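Folylpolyglutamate synthase (FolC) (Helicobacter pylori, PDB 6K8C) probably adds glutamate to dihydropteroate and then further glutamates to reduced folates at the expense of ATP, as a bifunctional dihydrofolate and folylpolyglutamate synthase. Local coordinates at residues A70-K75 and Q260-N265. Sequence-based numbering, arbitrary orientation.
Sequences ADQNFK and QEVLKN
Q72 and V262 form the better-packed side of this small surface contact. The amide nitrogen NE2 of Q72 lies 3.6 Å from CG1 of V262, the two side chains crossing at about a right angle. A bend at chi2 (-59°) in Q72, whose CG stands beside the backbone N, brings this amide to the 260-265 loop. Behind the pair both residues rest on F251 of helix 241-254, and V262 also touches L248, so a shared helix surface backs this side.

Towards solvent lie the exposed D71, Q260 and N265, and no direct hydrogen bond links the segments. The side chains of Q72 and Q260 run past each other in opposite directions with their amide planes 65° apart, Q72 NE2 lying 3.5 Å from Q260 OE1. D71 OD2 and N265 O, two acceptors, stand 3.6 Å apart; a single water carries the link instead, donating to D71 OD2 at 2.5 Å and to V262 O at 2.6 Å.

Each loop contains a type I beta turn, A70 to N73 and E261 to K264, the former closed by N73 N to A70 O at 3.0 Å. The contact sets the loop leading from helix 241-254 towards the C-terminal sheet against the connection between helix 58-70 and strand 76-79, in the P-loop-type alpha/beta domain of a Mur ligase-family enzyme.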
loop_
_atom_site.group_PDB
_atom_site.type_symbol
_atom_site.label_atom_id
_atom_site.label_comp_id
_atom_site.label_asym_id
_atom_site.label_seq_id
_atom_site.Cartn_x
_atom_site.Cartn_y
_atom_site.Cartn_z
ATOM N N ALA A 70 -15.884 -1.006 8.897
ATOM C CA ALA A 70 -16.324 -2.357 9.233
ATOM C C ALA A 70 -16.832 -2.440 10.665
ATOM O O ALA A 70 -17.751 -3.217 10.950
ATOM C CB ALA A 70 -15.181 -3.351 9.015
ATOM N N ASP A 71 -16.256 -1.646 11.572
ATOM C CA ASP A 71 -16.711 -1.610 12.959
ATOM C C ASP A 71 -18.106 -1.014 13.105
ATOM O O ASP A 71 -18.728 -1.182 14.159
ATOM C CB ASP A 71 -15.728 -0.815 13.818
ATOM C CG ASP A 71 -14.770 -1.703 14.580
ATOM O OD1 ASP A 71 -14.905 -2.940 14.481
ATOM O OD2 ASP A 71 -13.878 -1.166 15.272
ATOM N N GLN A 72 -18.599 -0.308 12.089
ATOM C CA GLN A 72 -19.977 0.157 12.060
ATOM C C GLN A 72 -20.895 -0.799 11.316
ATOM O O GLN A 72 -21.990 -0.398 10.905
ATOM C CB GLN A 72 -20.052 1.552 11.437
ATOM C CG GLN A 72 -19.258 2.584 12.201
ATOM C CD GLN A 72 -19.733 2.718 13.637
ATOM O OE1 GLN A 72 -20.930 2.665 13.913
ATOM N NE2 GLN A 72 -18.794 2.885 14.560
ATOM N N ASN A 73 -20.463 -2.047 11.129
ATOM C CA ASN A 73 -21.246 -3.080 10.450
ATOM C C ASN A 73 -21.497 -2.723 8.987
ATOM O O ASN A 73 -22.558 -3.013 8.431
ATOM C CB ASN A 73 -22.563 -3.356 11.181
ATOM C CG ASN A 73 -23.120 -4.732 10.877
ATOM O OD1 ASN A 73 -22.378 -5.656 10.539
ATOM N ND2 ASN A 73 -24.435 -4.875 10.989
ATOM N N PHE A 74 -20.516 -2.091 8.350
ATOM C CA PHE A 74 -20.571 -1.839 6.918
ATOM C C PHE A 74 -19.725 -2.868 6.181
ATOM O O PHE A 74 -18.695 -3.329 6.682
ATOM C CB PHE A 74 -20.083 -0.431 6.570
ATOM C CG PHE A 74 -21.058 0.655 6.920
ATOM C CD1 PHE A 74 -22.327 0.674 6.363
ATOM C CD2 PHE A 74 -20.702 1.664 7.798
ATOM C CE1 PHE A 74 -23.225 1.676 6.683
ATOM C CE2 PHE A 74 -21.592 2.668 8.122
ATOM C CZ PHE A 74 -22.855 2.676 7.567
ATOM N N LYS A 75 -20.177 -3.228 4.984
ATOM C CA LYS A 75 -19.419 -4.105 4.103
ATOM C C LYS A 75 -18.460 -3.251 3.283
ATOM O O LYS A 75 -18.886 -2.309 2.606
ATOM C CB LYS A 75 -20.358 -4.903 3.198
ATOM C CG LYS A 75 -21.152 -5.969 3.935
ATOM C CD LYS A 75 -21.823 -6.931 2.961
ATOM C CE LYS A 75 -23.313 -7.067 3.241
ATOM N NZ LYS A 75 -24.116 -7.074 1.984
ATOM N N GLN A 260 -19.855 8.232 18.059
ATOM C CA GLN A 260 -19.327 7.215 18.956
ATOM C C GLN A 260 -17.810 7.332 19.082
ATOM O O GLN A 260 -17.127 7.894 18.220
ATOM C CB GLN A 260 -19.705 5.818 18.465
ATOM C CG GLN A 260 -21.194 5.615 18.252
ATOM C CD GLN A 260 -21.497 4.439 17.342
ATOM O OE1 GLN A 260 -20.810 3.419 17.380
ATOM N NE2 GLN A 260 -22.531 4.577 16.519
ATOM N N GLU A 261 -17.286 6.793 20.186
ATOM C CA GLU A 261 -15.844 6.763 20.434
ATOM C C GLU A 261 -15.288 5.510 19.766
ATOM O O GLU A 261 -15.118 4.454 20.380
ATOM C CB GLU A 261 -15.551 6.793 21.930
ATOM C CG GLU A 261 -14.319 7.604 22.319
ATOM C CD GLU A 261 -13.012 6.895 22.000
ATOM O OE1 GLU A 261 -13.035 5.667 21.773
ATOM O OE2 GLU A 261 -11.957 7.566 21.976
ATOM N N VAL A 262 -14.987 5.644 18.474
ATOM C CA VAL A 262 -14.694 4.474 17.653
ATOM C C VAL A 262 -13.301 3.903 17.898
ATOM O O VAL A 262 -13.042 2.748 17.535
ATOM C CB VAL A 262 -14.879 4.831 16.169
ATOM C CG1 VAL A 262 -16.334 5.173 15.897
ATOM C CG2 VAL A 262 -13.981 6.002 15.794
ATOM N N LEU A 263 -12.391 4.672 18.497
ATOM C CA LEU A 263 -11.045 4.172 18.737
ATOM C C LEU A 263 -10.969 3.200 19.907
ATOM O O LEU A 263 -10.023 2.409 19.974
ATOM C CB LEU A 263 -10.084 5.334 18.982
ATOM C CG LEU A 263 -9.886 6.251 17.779
ATOM C CD1 LEU A 263 -8.744 7.211 18.032
ATOM C CD2 LEU A 263 -9.655 5.427 16.516
ATOM N N LYS A 264 -11.940 3.236 20.822
ATOM C CA LYS A 264 -11.849 2.410 22.020
ATOM C C LYS A 264 -11.862 0.927 21.675
ATOM O O LYS A 264 -11.124 0.136 22.275
ATOM C CB LYS A 264 -12.988 2.750 22.982
ATOM C CG LYS A 264 -12.523 3.453 24.248
ATOM C CD LYS A 264 -13.620 4.317 24.848
ATOM C CE LYS A 264 -13.039 5.363 25.787
ATOM N NZ LYS A 264 -13.992 6.482 26.036
ATOM N N ASN A 265 -12.679 0.531 20.701
ATOM C CA ASN A 265 -12.789 -0.865 20.300
ATOM C C ASN A 265 -12.169 -1.140 18.936
ATOM O O ASN A 265 -12.393 -2.215 18.372
ATOM C CB ASN A 265 -14.255 -1.301 20.306
ATOM C CG ASN A 265 -14.919 -1.078 21.646
ATOM O OD1 ASN A 265 -14.296 -1.247 22.695
ATOM N ND2 ASN A 265 -16.188 -0.690 21.622
HETATM O O HOH W 1 -14.250 1.215 15.874
#